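CytC3 (Streptomyces, PDB 3GJA) is a nonheme iron halogenase of the phytanoyl-CoA dioxygenase family, which probably chlorinates an unactivated carbon of its substrate during biosynthesis of a natural product. Local coordinates at residues Ala258-Gly270 against Tyr286-Asn300. Sequence-based numbering, arbitrary orientation.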
loop_
_atom_site.group_PDB
_atom_site.type_symbol
_atom_site.label_atom_id
_atom_site.label_comp_id
_atom_site.label_asym_id
_atom_site.label_seq_id
_atom_site.Cartn_x
_atom_site.Cartn_y
_atom_site.Cartn_z
ATOM N N ALA A 258 -0.030 1.439 -1.627
ATOM C CA ALA A 258 0.678 2.247 -0.640
ATOM C C ALA A 258 0.158 1.747 0.702
ATOM O O ALA A 258 -1.056 1.644 0.902
ATOM C CB ALA A 258 0.346 3.715 -0.825
ATOM N N ARG A 259 1.068 1.433 1.620
ATOM C CA ARG A 259 0.664 0.893 2.914
ATOM C C ARG A 259 0.918 1.867 4.068
ATOM O O ARG A 259 1.999 2.453 4.192
ATOM C CB ARG A 259 1.377 -0.453 3.111
ATOM C CG ARG A 259 1.639 -1.123 1.759
ATOM C CD ARG A 259 1.965 -2.613 1.818
ATOM N NE ARG A 259 0.782 -3.398 2.133
ATOM C CZ ARG A 259 0.412 -4.503 1.494
ATOM N NH1 ARG A 259 1.132 -4.973 0.485
ATOM N NH2 ARG A 259 -0.679 -5.144 1.880
ATOM N N TYR A 260 -0.101 2.041 4.904
ATOM C CA TYR A 260 -0.028 2.978 6.013
ATOM C C TYR A 260 -0.153 2.373 7.398
ATOM O O TYR A 260 -0.775 1.329 7.594
ATOM C CB TYR A 260 -1.097 4.058 5.855
ATOM C CG TYR A 260 -1.023 4.788 4.537
ATOM C CD1 TYR A 260 -1.435 4.172 3.353
ATOM C CD2 TYR A 260 -0.516 6.086 4.467
ATOM C CE1 TYR A 260 -1.340 4.830 2.128
ATOM C CE2 TYR A 260 -0.416 6.753 3.249
ATOM C CZ TYR A 260 -0.826 6.119 2.081
ATOM O OH TYR A 260 -0.697 6.766 0.876
ATOM N N VAL A 261 0.427 3.074 8.359
ATOM C CA VAL A 261 0.424 2.651 9.739
ATOM C C VAL A 261 0.579 3.916 10.604
ATOM O O VAL A 261 1.293 4.848 10.225
ATOM C CB VAL A 261 1.598 1.671 9.959
ATOM C CG1 VAL A 261 2.853 2.423 10.392
ATOM C CG2 VAL A 261 1.197 0.598 10.927
ATOM N N PRO A 262 -0.120 3.984 11.752
ATOM C CA PRO A 262 -0.000 5.168 12.611
ATOM C C PRO A 262 1.398 5.259 13.213
ATOM O O PRO A 262 2.095 4.252 13.307
ATOM C CB PRO A 262 -1.095 4.949 13.661
ATOM C CG PRO A 262 -1.189 3.469 13.746
ATOM C CD PRO A 262 -1.123 3.052 12.290
ATOM N N THR A 263 1.802 6.467 13.605
ATOM C CA THR A 263 3.133 6.727 14.174
ATOM C C THR A 263 3.581 5.831 15.340
ATOM O O THR A 263 4.769 5.558 15.508
ATOM C CB THR A 263 3.248 8.199 14.644
ATOM O OG1 THR A 263 2.116 8.534 15.460
ATOM C CG2 THR A 263 3.311 9.144 13.451
ATOM N N GLN A 264 2.632 5.396 16.152
ATOM C CA GLN A 264 2.922 4.546 17.298
ATOM C C GLN A 264 3.457 3.187 16.868
ATOM O O GLN A 264 4.028 2.446 17.674
ATOM C CB GLN A 264 1.646 4.360 18.103
ATOM C CG GLN A 264 0.435 4.952 17.388
ATOM C CD GLN A 264 -0.696 3.974 17.291
ATOM O OE1 GLN A 264 -1.748 4.280 16.744
ATOM N NE2 GLN A 264 -0.487 2.779 17.826
ATOM N N VAL A 265 3.275 2.859 15.593
ATOM C CA VAL A 265 3.734 1.577 15.081
ATOM C C VAL A 265 5.207 1.581 14.697
ATOM O O VAL A 265 5.725 2.566 14.164
ATOM C CB VAL A 265 2.899 1.148 13.859
ATOM C CG1 VAL A 265 3.455 -0.151 13.265
ATOM C CG2 VAL A 265 1.451 0.974 14.272
ATOM N N GLN A 266 5.881 0.472 14.970
ATOM C CA GLN A 266 7.286 0.352 14.624
ATOM C C GLN A 266 7.457 -0.336 13.271
ATOM O O GLN A 266 6.907 -1.414 13.022
ATOM C CB GLN A 266 8.034 -0.430 15.697
ATOM C CG GLN A 266 7.989 0.218 17.061
ATOM C CD GLN A 266 8.990 -0.398 18.009
ATOM O OE1 GLN A 266 10.198 -0.210 17.861
ATOM N NE2 GLN A 266 8.496 -1.153 18.982
ATOM N N VAL A 267 8.229 0.302 12.404
ATOM C CA VAL A 267 8.485 -0.209 11.075
ATOM C C VAL A 267 9.870 -0.816 11.047
ATOM O O VAL A 267 10.836 -0.203 11.494
ATOM C CB VAL A 267 8.381 0.922 10.040
ATOM C CG1 VAL A 267 8.762 0.419 8.648
ATOM C CG2 VAL A 267 6.963 1.467 10.047
ATOM N N TYR A 268 9.969 -2.027 10.515
ATOM C CA TYR A 268 11.252 -2.705 10.469
ATOM C C TYR A 268 11.882 -2.678 11.874
ATOM O O TYR A 268 13.012 -2.232 12.052
ATOM C CB TYR A 268 12.165 -2.023 9.442
ATOM C CG TYR A 268 11.668 -2.132 8.011
ATOM C CD1 TYR A 268 11.416 -3.379 7.433
ATOM C CD2 TYR A 268 11.463 -0.990 7.228
ATOM C CE1 TYR A 268 10.975 -3.491 6.109
ATOM C CE2 TYR A 268 11.020 -1.088 5.900
ATOM C CZ TYR A 268 10.782 -2.342 5.347
ATOM O OH TYR A 268 10.385 -2.461 4.033
ATOM N N PRO A 269 11.140 -3.164 12.888
ATOM C CA PRO A 269 11.618 -3.197 14.274
ATOM C C PRO A 269 12.974 -3.879 14.378
ATOM O O PRO A 269 13.321 -4.722 13.549
ATOM C CB PRO A 269 10.516 -3.960 15.005
ATOM C CG PRO A 269 9.986 -4.879 13.949
ATOM C CD PRO A 269 9.903 -3.953 12.751
ATOM N N GLY A 270 13.729 -3.533 15.412
ATOM C CA GLY A 270 15.059 -4.089 15.545
ATOM C C GLY A 270 15.803 -3.330 14.469
ATOM O O GLY A 270 15.813 -2.098 14.487
ATOM N N TYR A 286 16.296 3.919 3.475
ATOM C CA TYR A 286 14.866 3.785 3.695
ATOM C C TYR A 286 14.373 4.767 4.737
ATOM O O TYR A 286 15.113 5.171 5.634
ATOM C CB TYR A 286 14.485 2.379 4.171
ATOM C CG TYR A 286 13.042 2.317 4.643
ATOM C CD1 TYR A 286 11.989 2.207 3.729
ATOM C CD2 TYR A 286 12.720 2.475 5.995
ATOM C CE1 TYR A 286 10.655 2.263 4.144
ATOM C CE2 TYR A 286 11.389 2.536 6.421
ATOM C CZ TYR A 286 10.358 2.431 5.486
ATOM O OH TYR A 286 9.034 2.514 5.893
ATOM N N GLY A 287 13.101 5.129 4.620
ATOM C CA GLY A 287 12.490 6.019 5.576
ATOM C C GLY A 287 10.987 5.924 5.449
ATOM O O GLY A 287 10.468 5.751 4.351
ATOM N N ALA A 288 10.288 5.996 6.573
ATOM C CA ALA A 288 8.838 5.982 6.553
ATOM C C ALA A 288 8.460 7.447 6.312
ATOM O O ALA A 288 9.201 8.357 6.691
ATOM C CB ALA A 288 8.289 5.498 7.892
ATOM N N VAL A 289 7.322 7.679 5.673
ATOM C CA VAL A 289 6.891 9.038 5.380
ATOM C C VAL A 289 5.713 9.462 6.236
ATOM O O VAL A 289 4.681 8.790 6.266
ATOM C CB VAL A 289 6.494 9.182 3.890
ATOM C CG1 VAL A 289 5.904 10.569 3.632
ATOM C CG2 VAL A 289 7.713 8.954 3.004
ATOM N N LEU A 290 5.879 10.579 6.937
ATOM C CA LEU A 290 4.821 11.126 7.779
ATOM C C LEU A 290 3.963 11.933 6.806
ATOM O O LEU A 290 4.384 12.986 6.331
ATOM C CB LEU A 290 5.423 12.051 8.847
ATOM C CG LEU A 290 4.682 12.352 10.159
ATOM C CD1 LEU A 290 4.659 13.853 10.377
ATOM C CD2 LEU A 290 3.281 11.795 10.146
ATOM N N THR A 291 2.763 11.445 6.517
ATOM C CA THR A 291 1.886 12.104 5.556
ATOM C C THR A 291 0.901 13.091 6.158
ATOM O O THR A 291 0.251 13.845 5.434
ATOM C CB THR A 291 1.088 11.063 4.758
ATOM O OG1 THR A 291 0.117 10.444 5.616
ATOM C CG2 THR A 291 2.015 9.994 4.212
ATOM N N SER A 292 0.779 13.080 7.478
ATOM C CA SER A 292 -0.142 13.979 8.156
ATOM C C SER A 292 0.134 13.971 9.651
ATOM O O SER A 292 0.810 13.078 10.158
ATOM C CB SER A 292 -1.577 13.542 7.893
ATOM O OG SER A 292 -1.737 12.178 8.221
ATOM N N GLY A 293 -0.396 14.964 10.358
ATOM C CA GLY A 293 -0.171 15.036 11.791
ATOM C C GLY A 293 1.286 15.262 12.159
ATOM O O GLY A 293 2.012 15.971 11.461
ATOM N N VAL A 294 1.720 14.647 13.253
ATOM C CA VAL A 294 3.092 14.786 13.733
ATOM C C VAL A 294 3.560 13.450 14.266
ATOM O O VAL A 294 2.751 12.559 14.509
ATOM C CB VAL A 294 3.195 15.785 14.905
ATOM C CG1 VAL A 294 2.870 17.198 14.441
ATOM C CG2 VAL A 294 2.250 15.346 16.029
ATOM N N ASP A 295 4.868 13.328 14.472
ATOM C CA ASP A 295 5.445 12.095 14.987
ATOM C C ASP A 295 6.018 12.312 16.379
ATOM O O ASP A 295 7.114 12.850 16.536
ATOM C CB ASP A 295 6.538 11.584 14.043
ATOM C CG ASP A 295 7.234 10.343 14.576
ATOM O OD1 ASP A 295 6.646 9.661 15.439
ATOM O OD2 ASP A 295 8.365 10.048 14.130
ATOM N N GLU A 296 5.255 11.887 17.383
ATOM C CA GLU A 296 5.642 12.016 18.783
ATOM C C GLU A 296 6.503 10.851 19.234
ATOM O O GLU A 296 6.751 10.706 20.428
ATOM C CB GLU A 296 4.398 12.051 19.674
ATOM C CG GLU A 296 3.432 13.172 19.381
ATOM C CD GLU A 296 2.026 12.845 19.850
ATOM O OE1 GLU A 296 1.368 12.006 19.193
ATOM O OE2 GLU A 296 1.585 13.419 20.876
ATOM N N TYR A 297 6.959 10.023 18.298
ATOM C CA TYR A 297 7.761 8.860 18.664
ATOM C C TYR A 297 9.216 8.834 18.235
ATOM O O TYR A 297 10.093 8.576 19.052
ATOM C CB TYR A 297 7.076 7.578 18.175
ATOM C CG TYR A 297 5.737 7.355 18.826
ATOM C CD1 TYR A 297 4.606 8.041 18.394
ATOM C CD2 TYR A 297 5.611 6.500 19.919
ATOM C CE1 TYR A 297 3.382 7.883 19.037
ATOM C CE2 TYR A 297 4.396 6.335 20.571
ATOM C CZ TYR A 297 3.290 7.026 20.126
ATOM O OH TYR A 297 2.090 6.851 20.764
ATOM N N GLY A 298 9.485 9.066 16.961
ATOM C CA GLY A 298 10.865 9.034 16.511
ATOM C C GLY A 298 11.538 7.667 16.569
ATOM O O GLY A 298 12.763 7.578 16.461
ATOM N N HIS A 299 10.763 6.594 16.728
ATOM C CA HIS A 299 11.355 5.254 16.781
ATOM C C HIS A 299 11.481 4.573 15.415
ATOM O O HIS A 299 11.917 3.425 15.325
ATOM C CB HIS A 299 10.562 4.354 17.737
ATOM C CG HIS A 299 9.115 4.208 17.380
ATOM N ND1 HIS A 299 8.184 3.703 18.261
ATOM C CD2 HIS A 299 8.440 4.493 16.241
ATOM C CE1 HIS A 299 6.996 3.685 17.680
ATOM N NE2 HIS A 299 7.125 4.157 16.454
ATOM N N ASN A 300 11.107 5.284 14.354
ATOM C CA ASN A 300 11.191 4.741 13.001
ATOM C C ASN A 300 12.134 5.557 12.133
ATOM O O ASN A 300 12.364 6.734 12.402
ATOM C CB ASN A 300 9.818 4.762 12.322
ATOM C CG ASN A 300 8.861 3.761 12.905
ATOM O OD1 ASN A 300 9.212 2.604 13.111
ATOM N ND2 ASN A 300 7.636 4.194 13.161
HETATM O O HOH W 1 2.666 10.945 16.896
HETATM O O HOH W 2 6.552 7.000 14.238
HETATM O O HOH W 3 11.356 0.682 14.250
#
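Asn300 reads the backbone on both sides of Gln266 with the two ends of one amide, a worked example of a single side chain satisfying both a backbone acceptor and a backbone donor. Its ND2 gives a nearly straight bond (177°) to Val265 O at 2.7 Å, in the carbonyl plane, while OD1 accepts from Val267 N at 2.6 Å, the donor lying above the amide's own carbonyl plane. CG lies anti to the carbonyl carbon, which turns the amide toward these two partners. His299 works next to it, sharing its one NE2 hydrogen: a bent bond (136°) runs to Thr263 O at 2.9 Å, tilted from the ring plane, and a weak one to Val265 O, which thus has two donors. The imidazole lies between Gln266 CG, in CH-pi contact 3.8 Å from the ring centroid, and Tyr297 CB on the opposite face. Replacing His299 by an alanine is likely to leave Thr263 O with its water as donor and Val265 O with Asn300 ND2, and to open a gap between Gln266 and Tyr297. That water also donates to Asp295 OD1 and accepts from Asn300 ND2; another accepts from Thr263 OG1 and Glu296 N and donates to Val294 O and Glu296 OE1. Asp295 OD1 also takes Tyr297 N at 2.9 Å, forming an Asx turn, and the Tyr297 ring carries Gln264 CA over its centre. Before edge strand 289-290, Tyr286 receives the ring edge of Tyr268 on its face in a T-shaped pair, planes at 90°; the Tyr268 hydroxyl is hydrogen-bonded with Arg102 NH2 and that of Tyr286 with Trp101 O, both on strand 98-108. The polar network fastens strand 266-267 and the type I turn Pro262-Val265, which begins on the last residue of strand 253-262 of the cupin-type beta barrel, to the loop beyond strand 289-290.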